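Local coordinates for ancillary protein 1 (Streptococcus pyogenes, PDB 2XI9) that acts as the adhesin presented on the group A streptococcal pilus and needs an unusual internal thioester bond for efficient host cell interaction, at residues Thr211-Lys214 with His215-Val219; Ala248-Tyr251 with Phe252-Ser255. One frame throughout, in Å; residues are numbered along the deposited sequence.

Contact 1 of 2, residues Thr211-Lys214 with His215-Val219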
loop_
_atom_site.group_PDB
_atom_site.type_symbol
_atom_site.label_atom_id
_atom_site.label_comp_id
_atom_site.label_asym_id
_atom_site.label_seq_id
_atom_site.Cartn_x
_atom_site.Cartn_y
_atom_site.Cartn_z
ATOM N N THR A 211 1.148 -13.010 -8.178
ATOM C CA THR A 211 2.606 -13.027 -8.431
ATOM C C THR A 211 3.248 -11.705 -8.036
ATOM O O THR A 211 4.327 -11.679 -7.431
ATOM C CB THR A 211 2.918 -13.271 -9.916
ATOM O OG1 THR A 211 2.192 -14.402 -10.369
ATOM C CG2 THR A 211 4.415 -13.482 -10.146
ATOM N N PHE A 212 2.580 -10.594 -8.360
ATOM C CA PHE A 212 3.049 -9.286 -7.974
ATOM C C PHE A 212 3.227 -9.183 -6.457
ATOM O O PHE A 212 4.268 -8.732 -5.979
ATOM C CB PHE A 212 2.075 -8.181 -8.459
ATOM C CG PHE A 212 2.391 -6.834 -7.911
ATOM C CD1 PHE A 212 3.431 -6.101 -8.420
ATOM C CD2 PHE A 212 1.651 -6.294 -6.882
ATOM C CE1 PHE A 212 3.729 -4.841 -7.925
ATOM C CE2 PHE A 212 1.961 -5.032 -6.369
ATOM C CZ PHE A 212 2.982 -4.318 -6.901
ATOM N N LEU A 213 2.246 -9.683 -5.723
ATOM C CA LEU A 213 2.294 -9.549 -4.239
ATOM C C LEU A 213 3.490 -10.338 -3.699
ATOM O O LEU A 213 4.222 -9.891 -2.793
ATOM C CB LEU A 213 1.020 -10.060 -3.600
ATOM C CG LEU A 213 0.906 -9.832 -2.081
ATOM C CD1 LEU A 213 1.135 -8.355 -1.813
ATOM C CD2 LEU A 213 -0.423 -10.316 -1.474
ATOM N N LYS A 214 3.706 -11.503 -4.275
ATOM C CA LYS A 214 4.815 -12.309 -3.873
ATOM C C LYS A 214 6.098 -11.553 -4.104
ATOM O O LYS A 214 6.967 -11.576 -3.247
ATOM C CB LYS A 214 4.809 -13.672 -4.589
ATOM C CG LYS A 214 3.636 -14.575 -4.107
ATOM C CD LYS A 214 3.727 -16.054 -4.541
ATOM C CE LYS A 214 2.971 -16.336 -5.826
ATOM N NZ LYS A 214 3.025 -17.790 -6.194
ATOM N N HIS A 215 6.245 -10.900 -5.278
ATOM C CA HIS A 215 7.464 -10.129 -5.590
ATOM C C HIS A 215 7.757 -9.030 -4.555
ATOM O O HIS A 215 8.917 -8.874 -4.064
ATOM C CB HIS A 215 7.381 -9.527 -7.016
ATOM C CG HIS A 215 7.439 -10.560 -8.101
ATOM N ND1 HIS A 215 6.990 -10.349 -9.395
ATOM C CD2 HIS A 215 7.905 -11.827 -8.070
ATOM C CE1 HIS A 215 7.184 -11.442 -10.108
ATOM N NE2 HIS A 215 7.748 -12.356 -9.334
ATOM N N ILE A 216 6.718 -8.284 -4.212
ATOM C CA ILE A 216 6.832 -7.228 -3.260
ATOM C C ILE A 216 7.243 -7.726 -1.865
ATOM O O ILE A 216 8.175 -7.154 -1.250
ATOM C CB ILE A 216 5.508 -6.356 -3.214
ATOM C CG1 ILE A 216 5.257 -5.639 -4.544
ATOM C CG2 ILE A 216 5.480 -5.489 -1.989
ATOM C CD1 ILE A 216 6.280 -4.702 -5.000
ATOM N N LYS A 217 6.613 -8.802 -1.391
ATOM C CA LYS A 217 6.915 -9.340 -0.084
ATOM C C LYS A 217 8.348 -9.834 -0.061
ATOM O O LYS A 217 8.980 -9.728 0.962
ATOM C CB LYS A 217 6.014 -10.509 0.264
ATOM C CG LYS A 217 4.620 -10.142 0.599
ATOM C CD LYS A 217 3.857 -11.421 0.869
ATOM C CE LYS A 217 2.445 -11.151 1.316
ATOM N NZ LYS A 217 1.622 -12.423 1.444
ATOM N N LYS A 218 8.865 -10.344 -1.203
ATOM C CA LYS A 218 10.227 -10.894 -1.209
ATOM C C LYS A 218 11.338 -9.836 -1.243
ATOM O O LYS A 218 12.405 -10.046 -0.659
ATOM C CB LYS A 218 10.403 -11.927 -2.324
ATOM C CG LYS A 218 9.632 -13.258 -1.996
ATOM C CD LYS A 218 9.459 -14.172 -3.173
ATOM C CE LYS A 218 10.717 -14.959 -3.435
ATOM N NZ LYS A 218 10.703 -15.758 -4.737
ATOM N N VAL A 219 11.098 -8.730 -1.933
ATOM C CA VAL A 219 11.975 -7.575 -1.887
ATOM C C VAL A 219 12.081 -7.069 -0.439
ATOM O O VAL A 219 13.192 -6.898 0.081
ATOM C CB VAL A 219 11.492 -6.435 -2.833
ATOM C CG1 VAL A 219 12.276 -5.123 -2.625
ATOM C CG2 VAL A 219 11.611 -6.849 -4.332
#

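Contact 2 of 2, residues Ala248-Tyr251 with Phe252-Ser255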
loop_
_atom_site.group_PDB
_atom_site.type_symbol
_atom_site.label_atom_id
_atom_site.label_comp_id
_atom_site.label_asym_id
_atom_site.label_seq_id
_atom_site.Cartn_x
_atom_site.Cartn_y
_atom_site.Cartn_z
ATOM N N ALA A 248 14.289 -1.709 -6.041
ATOM C CA ALA A 248 13.751 -3.038 -6.298
ATOM C C ALA A 248 12.219 -3.012 -6.239
ATOM O O ALA A 248 11.571 -3.632 -7.040
ATOM C CB ALA A 248 14.319 -4.067 -5.306
ATOM N N ILE A 249 11.660 -2.211 -5.347
ATOM C CA ILE A 249 10.209 -2.014 -5.325
ATOM C C ILE A 249 9.750 -1.336 -6.637
ATOM O O ILE A 249 8.812 -1.813 -7.279
ATOM C CB ILE A 249 9.764 -1.203 -4.078
ATOM C CG1 ILE A 249 9.939 -2.037 -2.786
ATOM C CG2 ILE A 249 8.309 -0.635 -4.299
ATOM C CD1 ILE A 249 9.063 -3.289 -2.665
ATOM N N TYR A 250 10.451 -0.272 -7.046
ATOM C CA TYR A 250 10.132 0.435 -8.284
ATOM C C TYR A 250 10.253 -0.455 -9.530
ATOM O O TYR A 250 9.515 -0.266 -10.485
ATOM C CB TYR A 250 11.023 1.661 -8.455
ATOM C CG TYR A 250 10.744 2.841 -7.541
ATOM C CD1 TYR A 250 9.487 3.038 -6.950
ATOM C CD2 TYR A 250 11.725 3.761 -7.281
ATOM C CE1 TYR A 250 9.232 4.126 -6.153
ATOM C CE2 TYR A 250 11.469 4.889 -6.476
ATOM C CZ TYR A 250 10.225 5.049 -5.911
ATOM O OH TYR A 250 9.960 6.150 -5.125
ATOM N N TYR A 251 11.192 -1.401 -9.505
ATOM C CA TYR A 251 11.325 -2.395 -10.540
ATOM C C TYR A 251 9.992 -3.100 -10.824
ATOM O O TYR A 251 9.654 -3.302 -11.983
ATOM C CB TYR A 251 12.445 -3.399 -10.192
ATOM C CG TYR A 251 12.624 -4.509 -11.225
ATOM C CD1 TYR A 251 11.908 -5.700 -11.137
ATOM C CD2 TYR A 251 13.466 -4.341 -12.305
ATOM C CE1 TYR A 251 12.055 -6.700 -12.097
ATOM C CE2 TYR A 251 13.622 -5.350 -13.261
ATOM C CZ TYR A 251 12.912 -6.515 -13.147
ATOM O OH TYR A 251 13.054 -7.502 -14.099
ATOM N N PHE A 252 9.225 -3.420 -9.778
ATOM C CA PHE A 252 7.950 -4.119 -9.900
ATOM C C PHE A 252 6.784 -3.161 -10.004
ATOM O O PHE A 252 5.871 -3.433 -10.732
ATOM C CB PHE A 252 7.715 -5.105 -8.724
ATOM C CG PHE A 252 8.699 -6.254 -8.715
ATOM C CD1 PHE A 252 8.673 -7.190 -9.709
ATOM C CD2 PHE A 252 9.687 -6.332 -7.729
ATOM C CE1 PHE A 252 9.650 -8.242 -9.732
ATOM C CE2 PHE A 252 10.673 -7.333 -7.757
ATOM C CZ PHE A 252 10.631 -8.289 -8.734
ATOM N N THR A 253 6.790 -2.056 -9.267
ATOM C CA THR A 253 5.609 -1.146 -9.300
ATOM C C THR A 253 5.516 -0.215 -10.534
ATOM O O THR A 253 4.416 0.177 -10.968
ATOM C CB THR A 253 5.534 -0.266 -8.037
ATOM O OG1 THR A 253 6.692 0.576 -7.952
ATOM C CG2 THR A 253 5.444 -1.105 -6.783
ATOM N N ASP A 254 6.680 0.190 -11.018
ATOM C CA ASP A 254 6.824 1.228 -12.014
ATOM C C ASP A 254 7.715 0.813 -13.190
ATOM O O ASP A 254 8.029 1.615 -14.049
ATOM C CB ASP A 254 7.372 2.466 -11.334
ATOM C CG ASP A 254 6.340 3.128 -10.392
ATOM O OD1 ASP A 254 5.364 3.765 -10.869
ATOM O OD2 ASP A 254 6.533 3.035 -9.181
ATOM N N SER A 255 8.103 -0.457 -13.234
ATOM C CA SER A 255 8.942 -0.971 -14.302
ATOM C C SER A 255 10.243 -0.155 -14.475
ATOM O O SER A 255 10.645 0.118 -15.579
ATOM C CB SER A 255 8.153 -1.040 -15.600
ATOM O OG SER A 255 7.048 -1.933 -15.464
#

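Contact 1 of 2, residues Thr211-Lys214 with His215-Val219
F212 and I216 meet one turn apart on helix 209-222, through a CH-pi contact. I216 CG1 lies 3.8 Å from the centroid of the F212 ring, over one face and shifted toward the rim. The closest atoms are F212 CZ and I216 CG1, 3.5 Å apart. F212 CG is anti to its own backbone N (chi1 171°), which swings the ring toward the later turn. The same residues also pack outward: the F212 ring meets F198 edge-to-face, and I216 packs on I249 of helix 238-253.

T211 and H215 run side by side. T211 CG2 touches H215 CE1 at 3.4 Å. The carbonyl oxygen of T211 sits over one face of the imidazole, 3.4 Å from H215 CG. At the polar end, H215 ND1 is hydrogen-bonded to D206, which helps fix the turn of the ring.

K217 and K218 use their aliphatic parts. K217 is extended, and its CE lies 4.0 Å from L213 CG. K218 lays CG against the carbonyl oxygen of K214 at 3.4 Å.

Four i to i+4 backbone hydrogen bonds join the two segments. K217 N to L213 O is nearly straight, at 166°; K218 N to K214 O is more bent, at 143°.

This is ordinary alpha-helix within the thioester domain. H215, through D206, and K217, through T296 O, link it to neighbouring loops. The buried ammonium of K218 is held by a salt bridge to D289 and hydrogen bonds to the carbonyl oxygens of Y286, A287 and N291, and the ring of Y286 adds a cation-pi contact. This probably keeps K218 charged and fixes the end of its chain.

Contact 2 of 2, residues Ala248-Tyr251 with Phe252-Ser255
Y251 turns the edge of its ring onto the face of F252. The pair is T-shaped, with planes at 85° and centroids 5.0 Å apart. Y251 CD1 stands over the centre of the F252 ring and is 3.7 Å from F252 CE1. The two first torsions differ: CG of Y251 is anti to its backbone N (chi1 178°), whereas CG of F252 is anti to its carbonyl carbon (chi1 -66°), and this lets adjacent residues bring their rings together. Y251 also makes a cation-pi contact with R205. F252 CD2 comes to 3.4 Å from the backbone oxygen of A248.

A248 to T253 form the last turns of helix 238-253 in the thioester domain; D254 then breaks from helical geometry. I249 O takes two backbone donors. T253 N reaches it in the carbonyl plane at 2.8 Å, and F252 N comes from well above that plane. D254 N then bonds Y250 O at 2.9 Å.

T253 OG1 donates to D254 OD2 at 2.8 Å, meeting the carboxylate from above its plane. The same hydroxyl lies at the edge of the Y250 ring, and T253 CG2 packs against I249 CG2 at 3.8 Å. D254 OD2 has a second partner in the backbone N of A163. Past the helix, S255 CA makes a CH...O contact with Y251 O, and S255 OG bonds the carbonyl of K203.

In the fold
Contacts 1 and 2 lie on consecutive helices, 209-222 and 238-253, with centres 10 Å apart. The helices touch directly. H215 of contact 1 stacks on F252 of contact 2, with H215 ND1 3.4 Å from F252 CE1. F252 therefore has Y251 on its own helix and H215 on the other. D206, which bonds H215, also touches F252. V219 and I216 add apolar contacts: V219 CG1 is 3.5 Å from A248 CB, V219 CG2 is 3.6 Å from F252 CE2, and I216 packs on I249. Helix 274-288 packs against A248, Y251 and F252. All four segments fall within the thioester domain.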